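Local atomic coordinates of Ro sixty-related protein, RSR (Deinococcus radiodurans, PDB entry 2NVO), a protein that binds several small RNAs that accumulate during recovery from ultraviolet irradiation and contributes to the bacterium's resistance to that radiation. Residues A[320-325]-A[342-347]; A[56-61]-A[514-519]; A[363-368]-A[401-406]; A[42-47]-A[85-90]. All blocks are in the same frame, centred on the assembly; numbering follows the deposited sequence.

Contact 1 (A[320-325]-A[342-347])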
loop_
_atom_site.group_PDB
_atom_site.type_symbol
_atom_site.label_atom_id
_atom_site.label_comp_id
_atom_site.label_asym_id
_atom_site.label_seq_id
_atom_site.Cartn_x
_atom_site.Cartn_y
_atom_site.Cartn_z
ATOM N N LYS A 320 -11.992 6.875 -2.130
ATOM C CA LYS A 320 -12.267 5.954 -1.025
ATOM C C LYS A 320 -12.745 6.715 0.218
ATOM O O LYS A 320 -13.739 6.344 0.851
ATOM C CB LYS A 320 -11.036 5.105 -0.692
ATOM C CG LYS A 320 -11.210 4.263 0.576
ATOM C CD LYS A 320 -9.909 3.593 0.997
ATOM C CE LYS A 320 -10.116 2.716 2.237
ATOM N NZ LYS A 320 -8.972 1.775 2.443
ATOM N N ALA A 321 -12.048 7.800 0.562
ATOM C CA ALA A 321 -12.449 8.576 1.736
ATOM C C ALA A 321 -13.872 9.098 1.619
ATOM O O ALA A 321 -14.626 9.073 2.581
ATOM C CB ALA A 321 -11.443 9.726 2.030
ATOM N N ARG A 322 -14.243 9.576 0.438
ATOM C CA ARG A 322 -15.587 10.068 0.217
ATOM C C ARG A 322 -16.632 8.966 0.380
ATOM O O ARG A 322 -17.631 9.144 1.070
ATOM C CB ARG A 322 -15.746 10.677 -1.170
ATOM C CG ARG A 322 -17.188 11.041 -1.454
ATOM C CD ARG A 322 -17.336 12.022 -2.570
ATOM N NE ARG A 322 -17.023 11.462 -3.881
ATOM C CZ ARG A 322 -17.795 10.607 -4.549
ATOM N NH1 ARG A 322 -18.932 10.174 -4.022
ATOM N NH2 ARG A 322 -17.429 10.193 -5.757
ATOM N N LEU A 323 -16.400 7.826 -0.257
ATOM C CA LEU A 323 -17.367 6.728 -0.206
ATOM C C LEU A 323 -17.492 6.222 1.226
ATOM O O LEU A 323 -18.584 6.033 1.708
ATOM C CB LEU A 323 -16.955 5.586 -1.151
ATOM C CG LEU A 323 -16.950 5.945 -2.647
ATOM C CD1 LEU A 323 -16.249 4.881 -3.519
ATOM C CD2 LEU A 323 -18.349 6.209 -3.151
ATOM N N VAL A 324 -16.367 6.000 1.894
ATOM C CA VAL A 324 -16.374 5.516 3.284
ATOM C C VAL A 324 -17.136 6.483 4.186
ATOM O O VAL A 324 -18.005 6.089 4.981
ATOM C CB VAL A 324 -14.949 5.343 3.833
ATOM C CG1 VAL A 324 -14.984 5.104 5.354
ATOM C CG2 VAL A 324 -14.250 4.181 3.141
ATOM N N TYR A 325 -16.812 7.767 4.044
ATOM C CA TYR A 325 -17.429 8.802 4.854
ATOM C C TYR A 325 -18.915 8.960 4.576
ATOM O O TYR A 325 -19.706 9.135 5.496
ATOM C CB TYR A 325 -16.690 10.143 4.648
ATOM C CG TYR A 325 -17.314 11.308 5.379
ATOM C CD1 TYR A 325 -17.393 11.319 6.766
ATOM C CD2 TYR A 325 -17.825 12.398 4.680
ATOM C CE1 TYR A 325 -17.980 12.395 7.441
ATOM C CE2 TYR A 325 -18.406 13.462 5.336
ATOM C CZ TYR A 325 -18.479 13.457 6.713
ATOM O OH TYR A 325 -19.057 14.520 7.357
ATOM N N ARG A 342 -21.163 19.236 2.433
ATOM C CA ARG A 342 -20.106 20.051 1.839
ATOM C C ARG A 342 -18.717 19.432 2.036
ATOM O O ARG A 342 -17.778 19.786 1.331
ATOM C CB ARG A 342 -20.174 21.505 2.350
ATOM C CG ARG A 342 -21.255 22.337 1.654
ATOM C CD ARG A 342 -21.408 23.751 2.242
ATOM N NE ARG A 342 -20.232 24.562 1.973
ATOM C CZ ARG A 342 -19.302 24.846 2.872
ATOM N NH1 ARG A 342 -19.430 24.403 4.113
ATOM N NH2 ARG A 342 -18.254 25.588 2.531
ATOM N N VAL A 343 -18.584 18.516 2.994
ATOM C CA VAL A 343 -17.329 17.777 3.170
ATOM C C VAL A 343 -17.244 16.707 2.084
ATOM O O VAL A 343 -16.210 16.538 1.446
ATOM C CB VAL A 343 -17.205 17.125 4.574
ATOM C CG1 VAL A 343 -16.005 16.202 4.651
ATOM C CG2 VAL A 343 -17.100 18.201 5.673
ATOM N N VAL A 344 -18.349 15.995 1.877
ATOM C CA VAL A 344 -18.444 15.072 0.746
ATOM C C VAL A 344 -18.083 15.791 -0.543
ATOM O O VAL A 344 -17.327 15.278 -1.365
ATOM C CB VAL A 344 -19.854 14.482 0.621
ATOM C CG1 VAL A 344 -20.020 13.806 -0.740
ATOM C CG2 VAL A 344 -20.104 13.508 1.757
ATOM N N ASP A 345 -18.612 17.002 -0.699
ATOM C CA ASP A 345 -18.315 17.844 -1.858
ATOM C C ASP A 345 -16.831 18.150 -1.989
ATOM O O ASP A 345 -16.285 18.162 -3.085
ATOM C CB ASP A 345 -19.055 19.181 -1.763
ATOM C CG ASP A 345 -20.481 19.111 -2.263
ATOM O OD1 ASP A 345 -20.831 18.144 -2.977
ATOM O OD2 ASP A 345 -21.253 20.042 -1.941
ATOM N N ALA A 346 -16.186 18.458 -0.871
ATOM C CA ALA A 346 -14.779 18.844 -0.906
ATOM C C ALA A 346 -13.921 17.653 -1.325
ATOM O O ALA A 346 -12.857 17.800 -1.942
ATOM C CB ALA A 346 -14.352 19.338 0.445
ATOM N N LEU A 347 -14.374 16.469 -0.942
ATOM C CA LEU A 347 -13.686 15.234 -1.320
ATOM C C LEU A 347 -13.757 14.995 -2.829
ATOM O O LEU A 347 -12.834 14.429 -3.422
ATOM C CB LEU A 347 -14.228 14.061 -0.514
ATOM C CG LEU A 347 -13.819 14.127 0.961
ATOM C CD1 LEU A 347 -14.642 13.155 1.769
ATOM C CD2 LEU A 347 -12.344 13.840 1.128
HETATM O O HOH W 1 -13.969 11.907 -4.064
#

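Contact 2 (A[56-61]-A[514-519])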
loop_
_atom_site.group_PDB
_atom_site.type_symbol
_atom_site.label_atom_id
_atom_site.label_comp_id
_atom_site.label_asym_id
_atom_site.label_seq_id
_atom_site.Cartn_x
_atom_site.Cartn_y
_atom_site.Cartn_z
ATOM N N THR A 56 1.951 -11.880 -10.974
ATOM C CA THR A 56 0.652 -11.667 -10.336
ATOM C C THR A 56 0.800 -10.778 -9.115
ATOM O O THR A 56 1.602 -11.059 -8.248
ATOM C CB THR A 56 0.032 -12.983 -9.847
ATOM O OG1 THR A 56 -0.051 -13.916 -10.928
ATOM C CG2 THR A 56 -1.378 -12.736 -9.294
ATOM N N PHE A 57 0.043 -9.691 -9.059
ATOM C CA PHE A 57 -0.024 -8.893 -7.840
ATOM C C PHE A 57 -1.336 -9.172 -7.106
ATOM O O PHE A 57 -2.415 -8.875 -7.612
ATOM C CB PHE A 57 0.103 -7.399 -8.145
ATOM C CG PHE A 57 0.115 -6.531 -6.912
ATOM C CD1 PHE A 57 1.095 -6.698 -5.943
ATOM C CD2 PHE A 57 -0.832 -5.554 -6.730
ATOM C CE1 PHE A 57 1.115 -5.907 -4.798
ATOM C CE2 PHE A 57 -0.819 -4.748 -5.594
ATOM C CZ PHE A 57 0.154 -4.939 -4.621
ATOM N N TYR A 58 -1.236 -9.754 -5.919
ATOM C CA TYR A 58 -2.402 -9.946 -5.073
ATOM C C TYR A 58 -2.581 -8.684 -4.262
ATOM O O TYR A 58 -1.837 -8.426 -3.317
ATOM C CB TYR A 58 -2.234 -11.166 -4.173
ATOM C CG TYR A 58 -2.304 -12.469 -4.936
ATOM C CD1 TYR A 58 -3.525 -13.008 -5.318
ATOM C CD2 TYR A 58 -1.145 -13.150 -5.294
ATOM C CE1 TYR A 58 -3.595 -14.199 -6.019
ATOM C CE2 TYR A 58 -1.206 -14.333 -5.996
ATOM C CZ TYR A 58 -2.428 -14.852 -6.351
ATOM O OH TYR A 58 -2.479 -16.035 -7.046
ATOM N N ALA A 59 -3.557 -7.885 -4.671
ATOM C CA ALA A 59 -3.673 -6.507 -4.222
ATOM C C ALA A 59 -4.685 -6.620 -3.153
ATOM O O ALA A 59 -5.886 -6.544 -3.411
ATOM C CB ALA A 59 -4.178 -5.619 -5.344
ATOM N N SER A 60 -4.207 -6.814 -1.935
ATOM C CA SER A 60 -4.974 -7.673 -1.082
ATOM C C SER A 60 -5.501 -7.227 0.261
ATOM O O SER A 60 -5.420 -6.070 0.682
ATOM C CB SER A 60 -4.283 -9.023 -0.958
ATOM O OG SER A 60 -4.726 -9.881 -1.990
ATOM N N ALA A 61 -6.007 -8.254 0.920
ATOM C CA ALA A 61 -7.106 -8.192 1.841
ATOM C C ALA A 61 -7.442 -9.669 1.875
ATOM O O ALA A 61 -8.537 -10.083 2.267
ATOM C CB ALA A 61 -8.245 -7.403 1.237
ATOM N N ASP A 514 -0.866 -9.842 -13.867
ATOM C CA ASP A 514 -2.240 -10.002 -13.392
ATOM C C ASP A 514 -2.341 -9.303 -12.041
ATOM O O ASP A 514 -1.515 -9.532 -11.149
ATOM C CB ASP A 514 -2.578 -11.485 -13.189
ATOM C CG ASP A 514 -2.754 -12.243 -14.489
ATOM O OD1 ASP A 514 -2.871 -11.611 -15.562
ATOM O OD2 ASP A 514 -2.799 -13.486 -14.440
ATOM N N VAL A 515 -3.347 -8.451 -11.893
ATOM C CA VAL A 515 -3.643 -7.808 -10.624
ATOM C C VAL A 515 -4.945 -8.407 -10.138
ATOM O O VAL A 515 -6.001 -8.227 -10.758
ATOM C CB VAL A 515 -3.839 -6.308 -10.790
ATOM C CG1 VAL A 515 -4.203 -5.646 -9.436
ATOM C CG2 VAL A 515 -2.583 -5.670 -11.429
ATOM N N VAL A 516 -4.861 -9.126 -9.029
ATOM C CA VAL A 516 -6.006 -9.844 -8.492
ATOM C C VAL A 516 -6.557 -9.027 -7.326
ATOM O O VAL A 516 -5.911 -8.887 -6.294
ATOM C CB VAL A 516 -5.585 -11.244 -8.000
ATOM C CG1 VAL A 516 -6.809 -12.041 -7.517
ATOM C CG2 VAL A 516 -4.874 -11.994 -9.116
ATOM N N GLY A 517 -7.750 -8.487 -7.502
ATOM C CA GLY A 517 -8.304 -7.535 -6.558
ATOM C C GLY A 517 -7.744 -6.151 -6.813
ATOM O O GLY A 517 -7.188 -5.861 -7.881
ATOM N N PHE A 518 -7.916 -5.272 -5.838
ATOM C CA PHE A 518 -7.373 -3.936 -5.936
ATOM C C PHE A 518 -7.150 -3.418 -4.540
ATOM O O PHE A 518 -7.774 -3.888 -3.591
ATOM C CB PHE A 518 -8.317 -2.994 -6.693
ATOM C CG PHE A 518 -7.609 -2.034 -7.617
ATOM C CD1 PHE A 518 -6.843 -2.505 -8.661
ATOM C CD2 PHE A 518 -7.737 -0.656 -7.462
ATOM C CE1 PHE A 518 -6.187 -1.629 -9.531
ATOM C CE2 PHE A 518 -7.094 0.234 -8.344
ATOM C CZ PHE A 518 -6.322 -0.259 -9.376
ATOM N N ASP A 519 -6.247 -2.457 -4.432
ATOM C CA ASP A 519 -6.015 -1.731 -3.195
ATOM C C ASP A 519 -5.204 -0.493 -3.532
ATOM O O ASP A 519 -4.918 -0.224 -4.706
ATOM C CB ASP A 519 -5.321 -2.602 -2.125
ATOM C CG ASP A 519 -3.948 -3.122 -2.557
ATOM O OD1 ASP A 519 -3.332 -2.556 -3.476
ATOM O OD2 ASP A 519 -3.472 -4.117 -1.959
HETATM O O HOH W 2 -2.346 -14.672 -12.029
HETATM O O HOH W 3 -7.766 -4.923 -1.008
#

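Contact 3 (A[363-368]-A[401-406])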
loop_
_atom_site.group_PDB
_atom_site.type_symbol
_atom_site.label_atom_id
_atom_site.label_comp_id
_atom_site.label_asym_id
_atom_site.label_seq_id
_atom_site.Cartn_x
_atom_site.Cartn_y
_atom_site.Cartn_z
ATOM N N THR A 363 3.861 6.126 -20.837
ATOM C CA THR A 363 3.761 5.186 -21.942
ATOM C C THR A 363 2.398 5.386 -22.580
ATOM O O THR A 363 1.507 6.015 -21.988
ATOM C CB THR A 363 3.895 3.719 -21.486
ATOM O OG1 THR A 363 2.762 3.363 -20.685
ATOM C CG2 THR A 363 5.178 3.501 -20.667
ATOM N N ARG A 364 2.243 4.882 -23.793
ATOM C CA ARG A 364 0.999 5.034 -24.515
ATOM C C ARG A 364 0.102 3.863 -24.150
ATOM O O ARG A 364 0.457 2.716 -24.357
ATOM C CB ARG A 364 1.253 5.099 -26.019
ATOM C CG ARG A 364 2.216 6.241 -26.385
ATOM C CD ARG A 364 2.626 6.162 -27.830
ATOM N NE ARG A 364 1.458 5.977 -28.674
ATOM C CZ ARG A 364 0.639 6.951 -29.066
ATOM N NH1 ARG A 364 0.858 8.218 -28.706
ATOM N NH2 ARG A 364 -0.401 6.649 -29.835
ATOM N N HIS A 365 -1.052 4.176 -23.586
ATOM C CA HIS A 365 -1.928 3.157 -22.993
ATOM C C HIS A 365 -3.145 2.936 -23.855
ATOM O O HIS A 365 -3.660 3.879 -24.450
ATOM C CB HIS A 365 -2.402 3.622 -21.596
ATOM C CG HIS A 365 -1.376 3.465 -20.521
ATOM N ND1 HIS A 365 -1.607 2.744 -19.369
ATOM C CD2 HIS A 365 -0.104 3.929 -20.424
ATOM C CE1 HIS A 365 -0.526 2.765 -18.609
ATOM N NE2 HIS A 365 0.399 3.480 -19.228
ATOM N N LEU A 366 -3.617 1.689 -23.910
ATOM C CA LEU A 366 -4.935 1.388 -24.433
ATOM C C LEU A 366 -5.656 0.665 -23.290
ATOM O O LEU A 366 -5.207 -0.390 -22.851
ATOM C CB LEU A 366 -4.853 0.470 -25.649
ATOM C CG LEU A 366 -6.153 0.141 -26.373
ATOM C CD1 LEU A 366 -6.809 1.376 -26.888
ATOM C CD2 LEU A 366 -5.937 -0.854 -27.543
ATOM N N LEU A 367 -6.743 1.254 -22.816
ATOM C CA LEU A 367 -7.484 0.709 -21.665
ATOM C C LEU A 367 -8.735 0.066 -22.229
ATOM O O LEU A 367 -9.485 0.706 -22.950
ATOM C CB LEU A 367 -7.852 1.820 -20.668
ATOM C CG LEU A 367 -6.984 2.090 -19.432
ATOM C CD1 LEU A 367 -5.534 2.331 -19.811
ATOM C CD2 LEU A 367 -7.543 3.254 -18.606
ATOM N N ALA A 368 -8.917 -1.218 -21.960
ATOM C CA ALA A 368 -10.078 -1.944 -22.451
ATOM C C ALA A 368 -10.937 -2.299 -21.223
ATOM O O ALA A 368 -10.513 -3.065 -20.369
ATOM C CB ALA A 368 -9.621 -3.179 -23.168
ATOM N N ARG A 401 -5.745 11.745 -18.391
ATOM C CA ARG A 401 -5.230 13.025 -17.932
ATOM C C ARG A 401 -3.719 13.051 -17.657
ATOM O O ARG A 401 -3.145 14.124 -17.547
ATOM C CB ARG A 401 -6.001 13.507 -16.690
ATOM C CG ARG A 401 -7.440 13.912 -17.004
ATOM C CD ARG A 401 -8.170 14.531 -15.808
ATOM N NE ARG A 401 -9.611 14.586 -16.076
ATOM C CZ ARG A 401 -10.568 14.640 -15.153
ATOM N NH1 ARG A 401 -10.252 14.662 -13.865
ATOM N NH2 ARG A 401 -11.850 14.659 -15.520
ATOM N N THR A 402 -3.066 11.897 -17.556
ATOM C CA THR A 402 -1.687 11.872 -17.052
ATOM C C THR A 402 -0.677 11.164 -17.934
ATOM O O THR A 402 0.527 11.381 -17.787
ATOM C CB THR A 402 -1.562 11.255 -15.634
ATOM O OG1 THR A 402 -1.880 9.854 -15.680
ATOM C CG2 THR A 402 -2.453 11.967 -14.653
ATOM N N GLU A 403 -1.148 10.303 -18.829
ATOM C CA GLU A 403 -0.251 9.562 -19.699
ATOM C C GLU A 403 -0.121 10.289 -21.041
ATOM O O GLU A 403 -1.014 11.046 -21.416
ATOM C CB GLU A 403 -0.752 8.131 -19.910
ATOM C CG GLU A 403 -0.811 7.279 -18.634
ATOM C CD GLU A 403 0.570 6.972 -18.057
ATOM O OE1 GLU A 403 1.567 7.118 -18.803
ATOM O OE2 GLU A 403 0.655 6.563 -16.864
ATOM N N PRO A 404 0.996 10.059 -21.754
ATOM C CA PRO A 404 1.287 10.690 -23.054
ATOM C C PRO A 404 0.138 10.449 -23.999
ATOM O O PRO A 404 -0.283 11.322 -24.761
ATOM C CB PRO A 404 2.496 9.910 -23.572
ATOM C CG PRO A 404 3.095 9.270 -22.399
ATOM C CD PRO A 404 2.085 9.186 -21.295
ATOM N N ASP A 405 -0.369 9.225 -23.952
ATOM C CA ASP A 405 -1.520 8.894 -24.746
ATOM C C ASP A 405 -2.327 7.819 -24.046
ATOM O O ASP A 405 -1.799 6.993 -23.302
ATOM C CB ASP A 405 -1.090 8.415 -26.125
ATOM C CG ASP A 405 -2.096 8.763 -27.203
ATOM O OD1 ASP A 405 -1.826 8.414 -28.372
ATOM O OD2 ASP A 405 -3.143 9.388 -26.897
ATOM N N ALA A 406 -3.623 7.841 -24.276
ATOM C CA ALA A 406 -4.480 6.827 -23.702
ATOM C C ALA A 406 -5.711 6.793 -24.572
ATOM O O ALA A 406 -6.166 7.813 -25.052
ATOM C CB ALA A 406 -4.838 7.188 -22.291
#

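Contact 4 (A[42-47]-A[85-90])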
loop_
_atom_site.group_PDB
_atom_site.type_symbol
_atom_site.label_atom_id
_atom_site.label_comp_id
_atom_site.label_asym_id
_atom_site.label_seq_id
_atom_site.Cartn_x
_atom_site.Cartn_y
_atom_site.Cartn_z
ATOM N N SER A 42 16.334 -9.733 -12.290
ATOM C CA SER A 42 14.981 -9.332 -12.642
ATOM C C SER A 42 13.947 -10.210 -11.969
ATOM O O SER A 42 12.897 -9.730 -11.552
ATOM C CB SER A 42 14.785 -9.376 -14.158
ATOM O OG SER A 42 15.562 -8.375 -14.785
ATOM N N ARG A 43 14.240 -11.502 -11.887
ATOM C CA ARG A 43 13.304 -12.445 -11.303
ATOM C C ARG A 43 13.185 -12.212 -9.801
ATOM O O ARG A 43 12.102 -12.301 -9.240
ATOM C CB ARG A 43 13.718 -13.888 -11.596
ATOM C CG ARG A 43 12.617 -14.889 -11.299
ATOM C CD ARG A 43 13.023 -16.315 -11.640
ATOM N NE ARG A 43 12.024 -17.282 -11.190
ATOM C CZ ARG A 43 12.042 -18.574 -11.511
ATOM N NH1 ARG A 43 13.008 -19.050 -12.288
ATOM N NH2 ARG A 43 11.099 -19.388 -11.062
ATOM N N LEU A 44 14.304 -11.912 -9.156
ATOM C CA LEU A 44 14.295 -11.622 -7.728
ATOM C C LEU A 44 13.612 -10.285 -7.447
ATOM O O LEU A 44 12.878 -10.158 -6.471
ATOM C CB LEU A 44 15.714 -11.616 -7.153
ATOM C CG LEU A 44 15.809 -11.275 -5.662
ATOM C CD1 LEU A 44 15.150 -12.371 -4.825
ATOM C CD2 LEU A 44 17.247 -11.060 -5.225
ATOM N N THR A 45 13.852 -9.288 -8.299
ATOM C CA THR A 45 13.215 -7.989 -8.106
ATOM C C THR A 45 11.693 -8.147 -8.179
ATOM O O THR A 45 10.953 -7.561 -7.382
ATOM C CB THR A 45 13.689 -6.936 -9.145
ATOM O OG1 THR A 45 15.032 -6.530 -8.847
ATOM C CG2 THR A 45 12.805 -5.706 -9.099
ATOM N N ARG A 46 11.229 -8.955 -9.123
ATOM C CA ARG A 46 9.792 -9.172 -9.248
ATOM C C ARG A 46 9.220 -9.793 -7.982
ATOM O O ARG A 46 8.165 -9.401 -7.512
ATOM C CB ARG A 46 9.447 -10.035 -10.457
ATOM C CG ARG A 46 7.936 -10.179 -10.659
ATOM C CD ARG A 46 7.596 -10.750 -12.032
ATOM N NE ARG A 46 7.860 -9.777 -13.085
ATOM C CZ ARG A 46 7.442 -9.894 -14.342
ATOM N NH1 ARG A 46 6.736 -10.955 -14.710
ATOM N NH2 ARG A 46 7.731 -8.944 -15.232
ATOM N N PHE A 47 9.927 -10.773 -7.436
ATOM C CA PHE A 47 9.499 -11.401 -6.202
ATOM C C PHE A 47 9.481 -10.395 -5.047
ATOM O O PHE A 47 8.587 -10.413 -4.198
ATOM C CB PHE A 47 10.403 -12.589 -5.874
ATOM C CG PHE A 47 10.166 -13.167 -4.517
ATOM C CD1 PHE A 47 9.244 -14.189 -4.335
ATOM C CD2 PHE A 47 10.864 -12.692 -3.419
ATOM C CE1 PHE A 47 9.015 -14.720 -3.067
ATOM C CE2 PHE A 47 10.637 -13.219 -2.156
ATOM C CZ PHE A 47 9.719 -14.234 -1.988
ATOM N N ARG A 85 22.409 -7.392 -3.011
ATOM C CA ARG A 85 22.484 -6.130 -3.740
ATOM C C ARG A 85 21.128 -5.789 -4.359
ATOM O O ARG A 85 20.671 -4.650 -4.281
ATOM C CB ARG A 85 23.576 -6.180 -4.815
ATOM C CG ARG A 85 23.385 -5.180 -5.953
ATOM C CD ARG A 85 24.564 -5.196 -6.929
ATOM N NE ARG A 85 25.019 -6.553 -7.227
ATOM C CZ ARG A 85 24.623 -7.265 -8.278
ATOM N NH1 ARG A 85 23.760 -6.751 -9.146
ATOM N NH2 ARG A 85 25.092 -8.495 -8.460
ATOM N N VAL A 86 20.497 -6.787 -4.970
ATOM C CA VAL A 86 19.158 -6.646 -5.530
ATOM C C VAL A 86 18.176 -6.186 -4.444
ATOM O O VAL A 86 17.386 -5.263 -4.646
ATOM C CB VAL A 86 18.680 -7.978 -6.165
ATOM C CG1 VAL A 86 17.258 -7.856 -6.689
ATOM C CG2 VAL A 86 19.624 -8.411 -7.280
ATOM N N THR A 87 18.255 -6.816 -3.278
ATOM C CA THR A 87 17.359 -6.498 -2.172
ATOM C C THR A 87 17.527 -5.070 -1.672
ATOM O O THR A 87 16.543 -4.386 -1.414
ATOM C CB THR A 87 17.504 -7.513 -1.013
ATOM O OG1 THR A 87 17.081 -8.790 -1.471
ATOM C CG2 THR A 87 16.648 -7.124 0.178
ATOM N N LEU A 88 18.766 -4.604 -1.551
ATOM C CA LEU A 88 18.978 -3.230 -1.112
ATOM C C LEU A 88 18.500 -2.218 -2.156
ATOM O O LEU A 88 17.902 -1.198 -1.808
ATOM C CB LEU A 88 20.442 -2.990 -0.729
ATOM C CG LEU A 88 20.790 -3.325 0.728
ATOM C CD1 LEU A 88 20.289 -4.708 1.102
ATOM C CD2 LEU A 88 22.293 -3.221 0.955
ATOM N N ASP A 89 18.758 -2.515 -3.429
ATOM C CA ASP A 89 18.278 -1.692 -4.539
ATOM C C ASP A 89 16.758 -1.505 -4.489
ATOM O O ASP A 89 16.245 -0.410 -4.714
ATOM C CB ASP A 89 18.666 -2.315 -5.888
ATOM C CG ASP A 89 20.143 -2.104 -6.245
ATOM O OD1 ASP A 89 20.565 -2.586 -7.320
ATOM O OD2 ASP A 89 20.880 -1.471 -5.459
ATOM N N VAL A 90 16.040 -2.585 -4.205
ATOM C CA VAL A 90 14.587 -2.513 -4.140
ATOM C C VAL A 90 14.125 -1.726 -2.914
ATOM O O VAL A 90 13.226 -0.891 -3.016
ATOM C CB VAL A 90 13.945 -3.909 -4.142
ATOM C CG1 VAL A 90 12.455 -3.810 -3.791
ATOM C CG2 VAL A 90 14.156 -4.583 -5.484
#

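Contact 1 (A[320-325]-A[342-347])
Leu347 and Arg322 lie where the helices of 320-325 and 342-347 come closest, their axes 9.2 Å apart and antiparallel at 158°. Leu347 CD1 reaches the opposing backbone, 3.6 Å from Arg322 CA, and its other methyl, CD2, faces the small CB of Ala321 at 4.3 Å; an alanine lets a branched leucine lie close against the helix. The ring of Tyr325 continues this tight side. Its CE2 meets Val343 CG1 at 3.7 Å and its CD2 meets Val344 CG2 at 3.9 Å, while the hydroxyl leaves the apolar pocket and accepts a hydrogen bond from Val340 N. With CG anti to the backbone N (chi1 173°), the aliphatic part of Arg322 crosses Val344 at about a right angle, CD 3.7 Å from CG1, before the chain bends at chi3. The looser side begins beyond CD. NE donates to a water 3.1 Å away, which bonds only weakly to Leu347 O. A long, weak ion pair with Glu348 adds to this polar rim. Leu275 and Leu278 of helix 271-283 pack on Ala321, Tyr325 and Leu347, while Leu302 of helix 292-302 touches Val343, within the helical horseshoe of the TROVE domain.

Contact 2 (A[56-61]-A[514-519])
Phe57, opposite Val515, hydrogen-bonds to the residues on either side of it, Asp514 and Val516, as in parallel strands. Its N-H donates to Asp514 O (2.6 Å), almost head-on, and its carbonyl accepts from Val516 N at 2.8 Å. Ala59 N then donates to Val516 O at 3.0 Å. On one face, Val516 lies against both Thr56 and Tyr58: CG2 touches Thr56 CG2 at 3.6 Å, and CB lies 3.8 Å from Tyr58 CD1. Beta-branched residues suit these extended positions. On the other face Val515 CG1 approaches Ala59 CB at 4.1 Å and lies at the edge of the Phe57 ring, where Asp519 OD1 also sits, 4.0 Å from Phe57 CE2, with carboxylate and ring planes 70° apart. Farther out, a water probably bridges Thr56 OG1 and Asp514 OD2, which also accepts from the amides of Ile504 and Ala505. A hydrogen bond to Glu501 and a stack on His64 position Tyr58. Beyond Gly517, whose phi of 81° would bring a side chain against the preceding carbonyl, Asp519 OD1 weakly caps Ala521 N. Helix 522-530 covers the Phe57 and Val515 face, 491-496 flanks 512-517, and 56-59, from the TROVE range, joins the VWFA-like sheet as a parallel edge strand.

Contact 3 (A[363-368]-A[401-406])
The guanidinium of Arg364 and the carboxylate of Asp405 meet at a slant, their planes 59° apart, in a salt bridge with NH2 2.7 Å from OD1. OD1 alone approaches both NH2 and NH1, from above the guanidinium plane, and Asp405 CB lies over the same face, so the bridge is not the flat bidentate kind. A bend at chi3 turns the arginine's end back toward the neighbouring strand, and NE is held by Asp456 O. Such a long, flexible cation suits the surface end of an inner strand, where it can tie a neighbouring acid and a loop together.

On the other face of the sheet Glu403 lies over His365. Its CG is 4.1 Å from the ring centroid, a CH-pi contact, and its carboxylate is stacked with the ring at 27°. The fold at chi2 (-67°) of Glu403 carries OE1 to Thr363 N, which donates at 3.2 Å; OE2 accepts from Ala361 N, so the acid binds the backbone amides of both residues. Pro404 CD packs on Thr363 O at 3.3 Å, and His365 N donates to Asp405 O at 2.9 Å from above the carbonyl plane. Glu403 is where the chain leaves helical geometry, between helix 388-402 and strand 405-411. Together with strand 364-369 these form a parallel beta-alpha-beta crossover, a building unit of the von Willebrand factor A fold.

Contact 4 (A[42-47]-A[85-90])
Thr45 OG1 is held by a hydrogen bond to Glu41 O, one turn back in its own helix, and it is this oxygen that rests on Val86 CG1 at 3.4 Å. No hydrogen bond joins 42-47 to 85-90; the hydroxyl spends its polarity within its own helix and presents a compact surface to the valines. With OG1 beside the backbone N (chi1 -73°), the oxygen can reach back to that carbonyl while also lying 4.0 Å from Val90 CG2. Thr45 CG2 meets the same methyl at 4.0 Å, so Val90 CG2 rests against both branches of the threonine.

The apolar half of the contact is carried by Leu44. The trans first torsion (178°) swings CD2 across to Val86, where it meets CG1 at 3.5 Å. CD2 is equally near Val86 CB, also at 3.5 Å, so one leucine methyl fits against the branch point of the valine. The longer leucine reaches across between helix axes 9.7 Å apart, whereas the short, branched valine offers it a compact, rigid surface. Thr87 behaves like Thr45: its OG1 bonds to Ala83 O within the helix, which lets a polar residue be buried beside Leu44 CD2 at 4.4 Å.

The helices cross at -46°. Leu48, one turn on from Leu44, packs on Val86, Thr87 and Val90. Helix 70-78 adds Leu75 against Leu44, and Ala102 and Val105 of helix 100-112 pack on Thr87, placing the pair among the stacked helices of the TROVE horseshoe.

Contacts 1 and 4 are buried helix pairs of the TROVE domain, on opposite sides of the chain's centre with their own centres about 38 Å apart. Both rely on apolar packing without a direct hydrogen bond between the helices, but the first is nearly antiparallel and the second crosses more steeply. Contacts 2 and 3 belong to one sheet and use backbone hydrogen bonds. Contact 3 lies at the surface, where charged side chains join strands of the VWFA-like domain; contact 2 is partly buried and adds a strand from the TROVE range to that domain. The segments of contacts 4 and 2 alternate along the chain, helix 40-50 leading into strand 56-59, consistent with the closed ring.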